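Local atomic coordinates of C2 domain protein (Scophthalmus maximus, PDB entry 3W56), a protein that binds calcium ions through a C2 domain and thereby probably associates with phospholipid membranes, with a possible further link to the formation of wide pores. Residues Arg30-Pro35 / Thr122-Tyr127; Tyr45-Cys50 / Arg85-Asp90; Gly56-Asn61 / Glu71-Phe76; Ala78-Ile83 / Gln105-Thr110; Asp97-Cys102 / Leu117-Thr122. All blocks are in the same frame, centred on the assembly; numbering follows the deposited sequence. Where two conformers were deposited one is given.

How the contacts relate
The five contacts show how a beta-sandwich divides its labour. Contacts 1 and 2 are backbone ladders, one in each four-stranded sheet, and meet in the core where Leu123 and Tyr125 pack on Leu86. Contact 2 is the more deeply buried, yet its outward side carries a charged network. Contacts 3 and 5 bridge the two sheets, and the surface contact 4 ties together two connections running between them. Contact 3 mixes an aromatic edge with a carboxylate grip, whereas contact 5 gathers a turn round the Leu99 carbonyl and fits a Leu117 methyl against Gly100. Contact 5 shares Thr122 with contact 1 and borders the calcium loops; contact 4 lies far from the calcium ligands.

Contact 1 (Arg30-Pro35 / Thr122-Tyr127); sequences RVRGLP and TLHYMY
The guanidinium of Arg30 has His124 CB over the centre of one face, 3.4 Å from Arg30 CZ, with the imidazole plane turned 32° from it. At the edge of that ring, in its plane, Arg32 NH2 comes within 2.9 Å of His124 NE2, at an angle too poor for a hydrogen bond. With CG of Arg30 between its backbone N and carbonyl carbon (chi1 58°) and the chain bent at chi2, the side chain folds over the neighbouring strand. NH1 bonds Asn28 O of its own strand and, through a water, reaches Tyr125 O across the contact. Antiparallel backbone bonds fix the register, among them His124 N to Arg30 O at 2.7 Å. On the other sheet face Val31 CG2 meets Leu123 CD1 at 3.7 Å, toward the core. A serine in place of Arg30 would probably uncover His124 CB and deprive Asn28 O of its NH1 partner. Chemically, the two arginines would tend to disfavour a protonated His124, whereas Asp114, bonded to ND1, would favour one.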
# COMPACT_ATOMS: atom_id res chain seq x y z
N ARG A 30 -5.55 2.19 4.43
CA ARG A 30 -5.56 2.97 5.66
C ARG A 30 -4.65 2.24 6.64
O ARG A 30 -4.47 1.01 6.53
CB ARG A 30 -6.98 3.04 6.22
CG ARG A 30 -7.53 1.67 6.48
CD ARG A 30 -8.91 1.62 6.06
NE ARG A 30 -9.52 0.38 6.50
CZ ARG A 30 -9.75 -0.69 5.76
NH1 ARG A 30 -9.35 -0.86 4.47
NH2 ARG A 30 -10.36 -1.70 6.37
N VAL A 31 -4.09 2.99 7.56
CA VAL A 31 -3.24 2.34 8.57
C VAL A 31 -3.74 2.71 9.91
O VAL A 31 -4.16 3.82 10.16
CB VAL A 31 -1.82 2.85 8.51
CG1 VAL A 31 -0.99 2.28 9.65
CG2 VAL A 31 -1.14 2.46 7.17
N ARG A 32 -3.61 1.75 10.82
CA ARG A 32 -3.88 2.13 12.15
C ARG A 32 -2.61 1.84 12.91
O ARG A 32 -1.99 0.78 12.70
CB ARG A 32 -5.01 1.31 12.68
CG ARG A 32 -4.65 -0.10 12.84
CD ARG A 32 -5.01 -0.44 14.30
NE ARG A 32 -6.41 -0.81 14.44
CZ ARG A 32 -6.97 -1.84 13.80
NH1 ARG A 32 -8.25 -2.13 14.01
NH2 ARG A 32 -6.24 -2.59 12.97
N GLY A 33 -2.20 2.81 13.71
CA GLY A 33 -1.21 2.55 14.76
C GLY A 33 0.22 2.84 14.33
O GLY A 33 1.17 2.21 14.84
N LEU A 34 0.38 3.79 13.40
CA LEU A 34 1.71 4.22 12.91
C LEU A 34 2.54 4.81 14.07
O LEU A 34 1.96 5.39 15.01
CB LEU A 34 1.49 5.27 11.79
CG LEU A 34 2.05 5.10 10.37
CD1 LEU A 34 2.40 3.66 10.00
CD2 LEU A 34 1.10 5.69 9.36
N PRO A 35 3.91 4.69 14.01
CA PRO A 35 4.80 5.21 15.07
C PRO A 35 4.51 6.65 15.50
O PRO A 35 4.10 7.49 14.67
CB PRO A 35 6.18 5.11 14.43
CG PRO A 35 6.09 3.86 13.61
CD PRO A 35 4.67 3.90 13.02
N THR A 122 -0.80 -1.48 11.41
CA THR A 122 -1.35 -2.37 10.38
C THR A 122 -1.87 -1.53 9.23
O THR A 122 -2.64 -0.60 9.43
CB THR A 122 -2.52 -3.22 10.93
OG1 THR A 122 -2.04 -3.91 12.11
CG2 THR A 122 -2.99 -4.27 9.89
N LEU A 123 -1.47 -1.94 8.03
CA LEU A 123 -2.01 -1.30 6.82
C LEU A 123 -3.13 -2.25 6.37
O LEU A 123 -2.92 -3.49 6.19
CB LEU A 123 -0.93 -1.34 5.73
CG LEU A 123 -1.42 -0.94 4.32
CD1 LEU A 123 -1.84 0.58 4.12
CD2 LEU A 123 -0.27 -1.28 3.27
N HIS A 124 -4.33 -1.70 6.13
CA HIS A 124 -5.44 -2.47 5.60
C HIS A 124 -5.70 -1.98 4.19
O HIS A 124 -5.46 -0.81 3.91
CB HIS A 124 -6.72 -2.20 6.42
CG HIS A 124 -6.57 -2.44 7.89
ND1 HIS A 124 -6.55 -3.71 8.41
CD2 HIS A 124 -6.42 -1.60 8.95
CE1 HIS A 124 -6.38 -3.65 9.72
NE2 HIS A 124 -6.31 -2.39 10.08
N TYR A 125 -6.07 -2.88 3.33
CA TYR A 125 -6.26 -2.49 1.92
C TYR A 125 -7.18 -3.49 1.27
O TYR A 125 -7.45 -4.60 1.77
CB TYR A 125 -4.91 -2.44 1.21
CG TYR A 125 -4.19 -3.77 1.13
CD1 TYR A 125 -4.28 -4.56 -0.05
CD2 TYR A 125 -3.40 -4.24 2.19
CE1 TYR A 125 -3.59 -5.74 -0.18
CE2 TYR A 125 -2.69 -5.48 2.07
CZ TYR A 125 -2.81 -6.22 0.87
OH TYR A 125 -2.12 -7.42 0.68
N MET A 126 -7.66 -3.11 0.10
CA MET A 126 -8.52 -3.96 -0.67
C MET A 126 -7.91 -3.99 -2.05
O MET A 126 -7.24 -3.03 -2.48
CB MET A 126 -9.95 -3.44 -0.76
CG MET A 126 -10.64 -3.65 0.55
SD MET A 126 -12.36 -3.23 0.39
CE MET A 126 -12.94 -4.43 -0.83
N TYR A 127 -8.15 -5.09 -2.73
CA TYR A 127 -7.90 -5.03 -4.18
C TYR A 127 -8.90 -5.84 -4.91
O TYR A 127 -9.49 -6.78 -4.40
CB TYR A 127 -6.45 -5.45 -4.53
CG TYR A 127 -6.25 -6.94 -4.52
CD1 TYR A 127 -6.50 -7.72 -5.66
CD2 TYR A 127 -5.82 -7.59 -3.36
CE1 TYR A 127 -6.30 -9.13 -5.63
CE2 TYR A 127 -5.62 -8.95 -3.32
CZ TYR A 127 -5.87 -9.71 -4.46
OH TYR A 127 -5.67 -11.08 -4.34
O HOH W 1 -9.28 -4.04 3.97

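Contact 2 (Tyr45-Cys50 / Arg85-Asp90); sequences YVKVFC and RLEVHD
Tyr45 lays one ring face on His89, whose CB lies 3.4 Å from Tyr45 CZ, and the two rings, only 21° from parallel, are displaced so that little of one lies over the other. This is the close-packed end of a regular antiparallel ladder, in which Lys47 N reaches Glu87 O at 2.6 Å. The extended chain of Lys47 crosses toward His89 and puts CE over its ring, 3.7 Å from the centroid, a CH-pi contact. Both carboxylate oxygens of Glu87 are held: His89 NE2 donates in its own ring plane to OE1 at 2.9 Å, on the anti lone pair, while Arg85 grips OE2 side-on with NE and NH2, a salt bridge with NE at 2.6 Å. Phe49 lies alongside the aliphatic arm of Arg85. Toward solvent the fit slackens, for Lys47 NZ stops 4.3 Å short of Glu87 OE1 and a water spans the two. On the reverse, buried face, Val48 CG1 meets Leu86 CD2 at 4.0 Å, and Val46 stands beside Val88. Here a mixed polar and aromatic face backs an aliphatic one turned to the core, as in a C2 beta-sandwich, with strands 44-50 and 83-90 the central pair of their sheet and Asp90, a calcium ligand, at the loop end.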
# COMPACT_ATOMS: atom_id res chain seq x y z
N TYR A 45 3.10 7.43 3.88
CA TYR A 45 2.68 7.23 2.54
C TYR A 45 2.93 5.80 2.17
O TYR A 45 3.69 5.06 2.84
CB TYR A 45 3.35 8.25 1.53
CG TYR A 45 4.85 8.05 1.28
CD1 TYR A 45 5.28 7.46 0.12
CD2 TYR A 45 5.77 8.47 2.20
CE1 TYR A 45 6.66 7.24 -0.13
CE2 TYR A 45 7.13 8.31 1.97
CZ TYR A 45 7.55 7.69 0.82
OH TYR A 45 8.91 7.51 0.53
N VAL A 46 2.30 5.38 1.09
CA VAL A 46 2.36 3.99 0.59
C VAL A 46 2.89 3.87 -0.82
O VAL A 46 2.45 4.59 -1.74
CB VAL A 46 0.95 3.33 0.68
CG1 VAL A 46 1.02 1.86 0.38
CG2 VAL A 46 0.36 3.60 2.08
N LYS A 47 3.83 2.95 -1.01
CA LYS A 47 4.38 2.68 -2.34
C LYS A 47 3.76 1.41 -2.82
O LYS A 47 3.60 0.43 -2.04
CB LYS A 47 5.89 2.51 -2.31
CG LYS A 47 6.72 3.74 -1.97
CD LYS A 47 8.18 3.50 -2.52
CE LYS A 47 9.15 4.41 -1.81
NZ LYS A 47 10.58 4.05 -2.15
N VAL A 48 3.41 1.36 -4.10
CA VAL A 48 2.62 0.30 -4.70
C VAL A 48 3.30 -0.21 -5.95
O VAL A 48 3.54 0.57 -6.94
CB VAL A 48 1.21 0.77 -5.14
CG1 VAL A 48 0.37 -0.35 -5.65
CG2 VAL A 48 0.52 1.43 -3.94
N PHE A 49 3.58 -1.50 -5.90
CA PHE A 49 4.15 -2.21 -7.05
C PHE A 49 3.25 -3.37 -7.43
O PHE A 49 2.67 -4.06 -6.56
CB PHE A 49 5.54 -2.77 -6.72
CG PHE A 49 6.49 -1.74 -6.18
CD1 PHE A 49 7.40 -1.10 -7.02
CD2 PHE A 49 6.45 -1.39 -4.84
CE1 PHE A 49 8.28 -0.14 -6.49
CE2 PHE A 49 7.33 -0.46 -4.28
CZ PHE A 49 8.25 0.19 -5.13
N CYS A 50 3.11 -3.60 -8.72
CA CYS A 50 2.49 -4.82 -9.16
C CYS A 50 3.50 -5.57 -10.00
O CYS A 50 3.81 -5.13 -11.13
CB CYS A 50 1.26 -4.53 -10.04
SG CYS A 50 0.43 -6.07 -10.43
N ARG A 85 3.09 -5.69 -4.15
CA ARG A 85 3.94 -5.29 -3.06
C ARG A 85 3.62 -3.85 -2.59
O ARG A 85 3.55 -2.85 -3.39
CB ARG A 85 5.43 -5.42 -3.54
CG ARG A 85 6.41 -4.79 -2.63
CD ARG A 85 7.75 -4.69 -3.33
NE ARG A 85 8.79 -4.10 -2.48
CZ ARG A 85 9.59 -4.82 -1.69
NH1 ARG A 85 9.47 -6.14 -1.65
NH2 ARG A 85 10.54 -4.21 -0.96
N LEU A 86 3.46 -3.73 -1.29
CA LEU A 86 3.05 -2.49 -0.66
C LEU A 86 4.13 -2.14 0.32
O LEU A 86 4.53 -2.92 1.14
CB LEU A 86 1.69 -2.63 0.04
CG LEU A 86 0.53 -3.01 -0.86
CD1 LEU A 86 -0.83 -3.01 -0.09
CD2 LEU A 86 0.35 -2.12 -2.04
N GLU A 87 4.62 -0.92 0.20
CA GLU A 87 5.53 -0.47 1.21
C GLU A 87 4.93 0.76 1.88
O GLU A 87 4.49 1.70 1.18
CB GLU A 87 6.90 -0.16 0.62
CG GLU A 87 7.48 -1.28 -0.19
CD GLU A 87 8.73 -0.86 -0.91
OE1 GLU A 87 9.14 0.31 -0.72
OE2 GLU A 87 9.26 -1.68 -1.70
N VAL A 88 4.99 0.77 3.20
CA VAL A 88 4.60 1.93 3.99
C VAL A 88 5.87 2.67 4.43
O VAL A 88 6.76 2.08 5.06
CB VAL A 88 3.74 1.53 5.18
CG1 VAL A 88 3.48 2.75 6.05
CG2 VAL A 88 2.42 0.87 4.68
N HIS A 89 5.95 3.94 4.09
CA HIS A 89 7.12 4.77 4.47
C HIS A 89 6.75 5.96 5.29
O HIS A 89 5.62 6.46 5.27
CB HIS A 89 7.85 5.30 3.26
CG HIS A 89 8.43 4.23 2.40
ND1 HIS A 89 9.79 3.96 2.36
CD2 HIS A 89 7.84 3.38 1.53
CE1 HIS A 89 10.00 2.97 1.50
NE2 HIS A 89 8.84 2.61 0.97
N ASP A 90 7.73 6.45 6.02
CA ASP A 90 7.59 7.64 6.84
C ASP A 90 8.45 8.68 6.21
O ASP A 90 9.67 8.49 6.08
CB ASP A 90 8.06 7.27 8.23
CG ASP A 90 7.91 8.40 9.23
OD1 ASP A 90 7.51 9.55 8.83
OD2 ASP A 90 8.18 8.12 10.42
O HOH W 2 11.24 1.69 -2.00

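Contact 3 (Gly56-Asn61 / Glu71-Phe76); sequences GETSVN and EEFSHF
Glu71 and Ser59 meet because each side chain is turned to suit the other: the glutamate chain bends at chi2 (88°), curling its carboxylate toward the loop, and Ser59 OG stands between its own backbone N and carbonyl carbon (chi1 70°), so that hydroxyl and amide serve the same oxygen. Ser59 OG donates to Glu71 OE2 at 2.8 Å on the syn lone pair. Ser59 N reaches that atom at 2.9 Å from well above the carboxylate plane, 59° out of it. A water donates to the other oxygen, Glu71 OE1, at 2.8 Å. The contact joins border strands of the two sheets of the C2 sandwich, 53-57 and 73-78, and the intervening loop contains Asn63, a calcium ligand. Replacing Glu71 by an alanine would probably leave the amide and hydroxyl of Ser59 without their shared acceptor and hold Ser59 less firmly. Deeper in, Phe73 pushes its ring edge against the backbone, with CZ 3.4 Å from Thr58 N, while Thr58 CG2 packs 3.8 Å from Phe73 CE2. Thr58 OG1 donates to Ser59 O and also bonds Val46 N. At Gly56 a side chain would press on Phe73 CE1.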
# COMPACT_ATOMS: atom_id res chain seq x y z
N GLY A 56 3.05 3.59 -8.51
CA GLY A 56 2.95 4.89 -7.88
C GLY A 56 2.99 4.89 -6.35
O GLY A 56 3.39 3.91 -5.71
N GLU A 57 2.69 6.04 -5.78
CA GLU A 57 2.68 6.16 -4.34
C GLU A 57 1.55 7.08 -3.97
O GLU A 57 1.13 7.94 -4.79
CB GLU A 57 4.03 6.61 -3.75
CG GLU A 57 4.84 7.59 -4.53
CD GLU A 57 6.17 7.90 -3.82
OE1 GLU A 57 6.25 8.97 -3.17
OE2 GLU A 57 7.12 7.06 -3.90
N THR A 58 1.02 6.88 -2.76
CA THR A 58 0.17 7.92 -2.23
C THR A 58 0.90 9.23 -1.90
O THR A 58 2.10 9.26 -1.67
CB THR A 58 -0.51 7.50 -0.91
OG1 THR A 58 0.43 7.37 0.18
CG2 THR A 58 -1.24 6.15 -1.10
N SER A 59 0.08 10.27 -1.75
CA SER A 59 0.48 11.46 -1.04
C SER A 59 0.83 11.17 0.43
O SER A 59 0.51 10.11 1.00
CB SER A 59 -0.60 12.57 -1.18
OG SER A 59 -1.80 12.23 -0.45
N VAL A 60 1.60 12.07 1.03
CA VAL A 60 1.96 12.01 2.42
C VAL A 60 0.81 12.52 3.27
O VAL A 60 0.20 13.60 3.04
CB VAL A 60 3.23 12.81 2.71
CG1 VAL A 60 3.53 12.73 4.20
CG2 VAL A 60 4.36 12.28 1.86
N ASN A 61 0.42 11.65 4.19
CA ASN A 61 -0.58 12.03 5.18
C ASN A 61 0.14 12.45 6.46
O ASN A 61 0.54 11.63 7.31
CB ASN A 61 -1.63 10.91 5.33
CG ASN A 61 -2.91 11.35 6.07
OD1 ASN A 61 -2.84 12.03 7.10
ND2 ASN A 61 -4.06 10.86 5.61
N GLU A 71 -6.27 7.88 -2.50
CA GLU A 71 -5.64 7.29 -3.68
C GLU A 71 -6.03 5.87 -3.96
O GLU A 71 -6.15 5.01 -3.05
CB GLU A 71 -4.14 7.50 -3.77
CG GLU A 71 -3.68 8.90 -3.81
CD GLU A 71 -3.45 9.56 -2.47
OE1 GLU A 71 -3.96 9.13 -1.38
OE2 GLU A 71 -2.71 10.54 -2.51
N GLU A 72 -6.31 5.60 -5.22
CA GLU A 72 -6.50 4.29 -5.73
C GLU A 72 -5.47 4.12 -6.86
O GLU A 72 -5.01 5.13 -7.47
CB GLU A 72 -7.92 4.06 -6.17
CG GLU A 72 -8.92 4.60 -5.13
CD GLU A 72 -10.33 4.17 -5.41
OE1 GLU A 72 -11.10 4.30 -4.41
OE2 GLU A 72 -10.62 3.70 -6.56
N PHE A 73 -5.09 2.87 -7.11
CA PHE A 73 -4.06 2.56 -8.08
C PHE A 73 -4.60 1.49 -8.98
O PHE A 73 -5.15 0.46 -8.54
CB PHE A 73 -2.76 2.07 -7.36
CG PHE A 73 -2.17 3.10 -6.42
CD1 PHE A 73 -1.22 4.02 -6.91
CD2 PHE A 73 -2.61 3.21 -5.07
CE1 PHE A 73 -0.67 4.97 -6.11
CE2 PHE A 73 -2.03 4.17 -4.25
CZ PHE A 73 -1.08 5.09 -4.76
N SER A 74 -4.45 1.70 -10.30
CA SER A 74 -4.91 0.67 -11.17
C SER A 74 -3.74 0.32 -12.11
O SER A 74 -2.86 1.17 -12.45
CB SER A 74 -6.22 1.06 -11.93
OG SER A 74 -7.45 0.65 -11.25
N HIS A 75 -3.69 -0.96 -12.43
CA HIS A 75 -2.71 -1.48 -13.41
C HIS A 75 -3.48 -2.32 -14.41
O HIS A 75 -4.22 -3.29 -14.10
CB HIS A 75 -1.61 -2.28 -12.72
CG HIS A 75 -0.50 -2.71 -13.66
ND1 HIS A 75 -0.01 -1.89 -14.67
CD2 HIS A 75 0.23 -3.85 -13.73
CE1 HIS A 75 0.96 -2.52 -15.32
NE2 HIS A 75 1.14 -3.70 -14.75
N PHE A 76 -3.32 -1.97 -15.70
CA PHE A 76 -4.21 -2.66 -16.66
C PHE A 76 -3.55 -3.83 -17.40
O PHE A 76 -4.18 -4.41 -18.28
CB PHE A 76 -4.84 -1.66 -17.63
CG PHE A 76 -5.77 -0.72 -16.96
CD1 PHE A 76 -7.10 -1.04 -16.83
CD2 PHE A 76 -5.28 0.48 -16.43
CE1 PHE A 76 -7.96 -0.17 -16.18
CE2 PHE A 76 -6.11 1.37 -15.77
CZ PHE A 76 -7.47 1.03 -15.66
O HOH W 3 -4.87 10.95 0.55

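Contact 4 (Ala78-Ile83 / Gln105-Thr110); sequences AQENDI and QIKVGT
A type II beta turn, Gln79 to Asp82, docks on Ile106 and its neighbours, with Asn81 in the third position at the positive phi such turns favour. The docking works as a short piece of backbone pairing. Asn81 N donates to Ile106 O at 2.8 Å, in the carbonyl plane, and Ile106 N returns a bond to Asp82 O at 2.9 Å, so both polar backbone atoms of this one residue are taken up by the turn. Its side chain, with CG1 between the backbone N and the carbonyl carbon (chi1 59°), reaches under the turn, where CD1 lies 3.8 Å from Asp82 CB and also touches Ala78 CB. Asp82 steadies the turn itself, OD2 accepting from Gln79 N at 2.6 Å. On the outer side the extended Glu80 side chain reaches Val108, where Glu80 OE2 accepts from Val108 N at 3.3 Å, met from above the carboxylate plane, and Lys107 NZ makes a weak bond to Asn81 OD1. Both segments belong to connections that carry the chain between the two sheets, from strand 73-78 to 83-90 and from 97-105 to 109-116; Ile106 packs on Tyr127 and Leu129 of strand 122-130, and Tyr127 OH bonds Lys107 N.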
# COMPACT_ATOMS: atom_id res chain seq x y z
N ALA A 78 -2.10 -6.29 -15.38
CA ALA A 78 -1.91 -7.25 -14.30
C ALA A 78 -2.26 -8.66 -14.74
O ALA A 78 -3.04 -8.91 -15.67
CB ALA A 78 -2.74 -6.83 -13.10
N GLN A 79 -1.69 -9.64 -14.06
CA GLN A 79 -2.11 -11.01 -14.30
C GLN A 79 -2.14 -11.73 -12.97
O GLN A 79 -1.43 -11.35 -12.06
CB GLN A 79 -1.09 -11.72 -15.21
CG GLN A 79 -1.20 -11.31 -16.70
CD GLN A 79 -2.50 -11.80 -17.32
OE1 GLN A 79 -3.04 -11.19 -18.26
NE2 GLN A 79 -3.04 -12.91 -16.77
N GLU A 80 -2.99 -12.74 -12.88
CA GLU A 80 -3.09 -13.55 -11.70
C GLU A 80 -1.70 -14.07 -11.33
O GLU A 80 -0.91 -14.45 -12.22
CB GLU A 80 -4.05 -14.69 -11.94
CG GLU A 80 -4.34 -15.49 -10.68
CD GLU A 80 -5.68 -16.20 -10.76
OE1 GLU A 80 -6.02 -16.67 -11.88
OE2 GLU A 80 -6.38 -16.28 -9.71
N ASN A 81 -1.43 -14.05 -10.02
CA ASN A 81 -0.18 -14.42 -9.39
C ASN A 81 0.94 -13.44 -9.47
O ASN A 81 2.04 -13.70 -9.01
CB ASN A 81 0.20 -15.87 -9.72
CG ASN A 81 -0.83 -16.83 -9.19
OD1 ASN A 81 -1.29 -16.67 -8.05
ND2 ASN A 81 -1.27 -17.78 -10.00
N ASP A 82 0.64 -12.27 -10.04
CA ASP A 82 1.60 -11.23 -9.95
C ASP A 82 1.72 -10.92 -8.45
O ASP A 82 0.75 -11.11 -7.65
CB ASP A 82 1.07 -9.97 -10.59
CG ASP A 82 1.18 -9.97 -12.13
OD1 ASP A 82 1.94 -10.80 -12.72
OD2 ASP A 82 0.53 -9.08 -12.74
N ILE A 83 2.86 -10.37 -8.09
CA ILE A 83 3.13 -10.04 -6.71
C ILE A 83 2.83 -8.57 -6.52
O ILE A 83 3.54 -7.70 -7.05
CB ILE A 83 4.57 -10.34 -6.31
CG1 ILE A 83 4.81 -11.85 -6.45
CG2 ILE A 83 4.79 -9.91 -4.87
CD1 ILE A 83 3.72 -12.66 -5.79
N GLN A 105 0.47 -12.63 -3.62
CA GLN A 105 0.10 -13.00 -4.99
C GLN A 105 -1.35 -12.64 -5.20
O GLN A 105 -2.22 -13.01 -4.42
CB GLN A 105 0.31 -14.48 -5.23
CG GLN A 105 1.63 -14.83 -5.94
CD GLN A 105 1.89 -16.33 -5.96
OE1 GLN A 105 1.28 -17.11 -5.19
NE2 GLN A 105 2.79 -16.76 -6.84
N ILE A 106 -1.64 -11.90 -6.28
CA ILE A 106 -3.01 -11.48 -6.50
C ILE A 106 -3.85 -12.54 -7.22
O ILE A 106 -3.36 -13.27 -8.09
CB ILE A 106 -3.05 -10.16 -7.26
CG1 ILE A 106 -2.33 -10.37 -8.60
CG2 ILE A 106 -2.31 -9.12 -6.47
CD1 ILE A 106 -2.52 -9.20 -9.59
N LYS A 107 -5.09 -12.63 -6.80
CA LYS A 107 -6.05 -13.64 -7.21
C LYS A 107 -7.27 -12.94 -7.75
O LYS A 107 -7.65 -11.86 -7.27
CB LYS A 107 -6.43 -14.51 -6.03
CG LYS A 107 -5.23 -15.06 -5.34
CD LYS A 107 -4.53 -16.12 -6.16
CE LYS A 107 -3.13 -16.30 -5.56
NZ LYS A 107 -2.64 -17.71 -5.58
N VAL A 108 -7.89 -13.54 -8.76
CA VAL A 108 -9.10 -12.92 -9.32
C VAL A 108 -10.12 -12.66 -8.19
O VAL A 108 -10.18 -13.40 -7.22
CB VAL A 108 -9.76 -13.81 -10.41
CG1 VAL A 108 -10.93 -13.09 -11.07
CG2 VAL A 108 -8.72 -14.18 -11.46
N GLY A 109 -10.91 -11.61 -8.36
CA GLY A 109 -11.92 -11.27 -7.38
C GLY A 109 -11.58 -10.07 -6.50
O GLY A 109 -10.62 -9.35 -6.74
N THR A 110 -12.39 -9.88 -5.47
CA THR A 110 -12.20 -8.74 -4.58
C THR A 110 -11.78 -9.26 -3.20
O THR A 110 -12.39 -10.20 -2.66
CB THR A 110 -13.47 -7.89 -4.52
OG1 THR A 110 -13.66 -7.27 -5.80
CG2 THR A 110 -13.36 -6.77 -3.47

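Contact 5 (Asp97-Cys102 / Leu117-Thr122); sequences DLLGVC and LKEGGT
Leu99, Leu117 and Glu119 bury most of the surface here, and the carbonyl oxygen of Leu99 is where they converge. Leu117 CB lies 3.6 Å from Leu99 O, Glu119 CB lies 3.8 Å from it, and Glu119 N makes a weak, long hydrogen bond to the same oxygen at 3.4 Å. The Leu99 side chain brings CD2 to 4.4 Å from Glu119 CB and also packs on Asp90. Leu117 turns CG away from its carbonyl carbon (chi1 -55°), which brings CD2 to 3.7 Å from Gly100 CA. The absence of a side chain on Gly100 matters, since a CB would run into that very methyl. The side chain of Glu119 meets the strand through CB and CG; a bend at chi2 then leads the carboxylate away. Two backbone features frame these approaches. Leu99 and Gly100 form a classic beta bulge opposite Val88, while Leu117 to Gly120 make a type I turn closed by Gly120 N to Leu117 O at 2.9 Å. A water accepts from Lys118 N at 3.1 Å and, weakly, from Val101 N. Around this contact, strand 97-105 forms the border of one sheet, and the turn links strands 109-116 and 122-130 of the other. Leu34 packs against both Leu99 and Leu117, the disulfide of Cys102 with Cys115 joins the sheets further along, and at the start of the bulged strand Asp97 is a calcium ligand.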
# COMPACT_ATOMS: atom_id res chain seq x y z
N ASP A 97 11.82 6.58 5.85
CA ASP A 97 12.04 5.40 6.68
C ASP A 97 11.03 4.33 6.28
O ASP A 97 9.81 4.58 6.22
CB ASP A 97 11.91 5.77 8.16
CG ASP A 97 12.19 4.59 9.08
OD1 ASP A 97 12.84 3.60 8.66
OD2 ASP A 97 11.74 4.68 10.25
N LEU A 98 11.53 3.17 5.89
CA LEU A 98 10.63 2.07 5.51
C LEU A 98 9.95 1.52 6.77
O LEU A 98 10.64 1.12 7.72
CB LEU A 98 11.39 0.99 4.73
CG LEU A 98 10.71 -0.36 4.52
CD1 LEU A 98 9.42 -0.15 3.70
CD2 LEU A 98 11.65 -1.34 3.86
N LEU A 99 8.62 1.50 6.80
CA LEU A 99 7.93 1.09 8.03
C LEU A 99 7.49 -0.36 7.96
O LEU A 99 7.37 -1.06 8.98
CB LEU A 99 6.73 2.00 8.28
CG LEU A 99 7.13 3.45 8.54
CD1 LEU A 99 5.90 4.30 8.96
CD2 LEU A 99 8.25 3.51 9.59
N GLY A 100 7.28 -0.85 6.74
CA GLY A 100 6.90 -2.25 6.61
C GLY A 100 6.68 -2.58 5.17
O GLY A 100 6.45 -1.68 4.34
N VAL A 101 6.85 -3.85 4.85
CA VAL A 101 6.60 -4.30 3.46
C VAL A 101 5.62 -5.48 3.44
O VAL A 101 5.70 -6.40 4.28
CB VAL A 101 7.91 -4.69 2.77
CG1 VAL A 101 7.67 -5.49 1.47
CG2 VAL A 101 8.69 -3.46 2.45
N CYS A 102 4.69 -5.47 2.51
CA CYS A 102 3.91 -6.68 2.29
C CYS A 102 3.82 -7.08 0.85
O CYS A 102 3.76 -6.24 -0.10
CB CYS A 102 2.55 -6.63 2.95
SG CYS A 102 2.81 -6.45 4.69
N LEU A 117 3.02 -4.00 9.92
CA LEU A 117 4.23 -3.21 9.75
C LEU A 117 5.18 -3.62 10.88
O LEU A 117 4.75 -3.73 12.04
CB LEU A 117 3.87 -1.73 9.75
CG LEU A 117 2.79 -1.39 8.70
CD1 LEU A 117 2.38 0.09 8.81
CD2 LEU A 117 3.26 -1.79 7.21
N LYS A 118 6.42 -3.94 10.53
CA LYS A 118 7.36 -4.43 11.55
C LYS A 118 7.46 -3.38 12.64
O LYS A 118 7.62 -3.71 13.82
CB LYS A 118 8.76 -4.77 10.98
CG LYS A 118 9.88 -4.88 12.05
CD LYS A 118 9.76 -6.17 12.93
CE LYS A 118 10.21 -5.90 14.37
NZ LYS A 118 10.56 -7.19 15.16
N GLU A 119 7.42 -2.11 12.24
CA GLU A 119 7.81 -1.06 13.16
C GLU A 119 6.60 -0.74 14.01
O GLU A 119 6.63 0.15 14.87
CB GLU A 119 8.40 0.18 12.42
CG GLU A 119 9.85 0.01 11.83
CD GLU A 119 10.88 -0.63 12.81
OE1 GLU A 119 10.99 -0.17 13.97
OE2 GLU A 119 11.59 -1.59 12.42
N GLY A 120 5.55 -1.53 13.79
CA GLY A 120 4.28 -1.38 14.48
C GLY A 120 3.22 -0.75 13.57
O GLY A 120 3.50 0.13 12.71
N GLY A 121 1.98 -1.19 13.76
CA GLY A 121 0.90 -0.68 12.93
C GLY A 121 0.42 -1.70 11.93
O GLY A 121 1.09 -2.69 11.64
N THR A 122 -0.80 -1.48 11.41
CA THR A 122 -1.35 -2.37 10.38
C THR A 122 -1.87 -1.53 9.23
O THR A 122 -2.64 -0.60 9.43
CB THR A 122 -2.52 -3.22 10.93
OG1 THR A 122 -2.04 -3.91 12.11
CG2 THR A 122 -2.99 -4.27 9.89
O HOH W 4 7.29 -5.30 7.90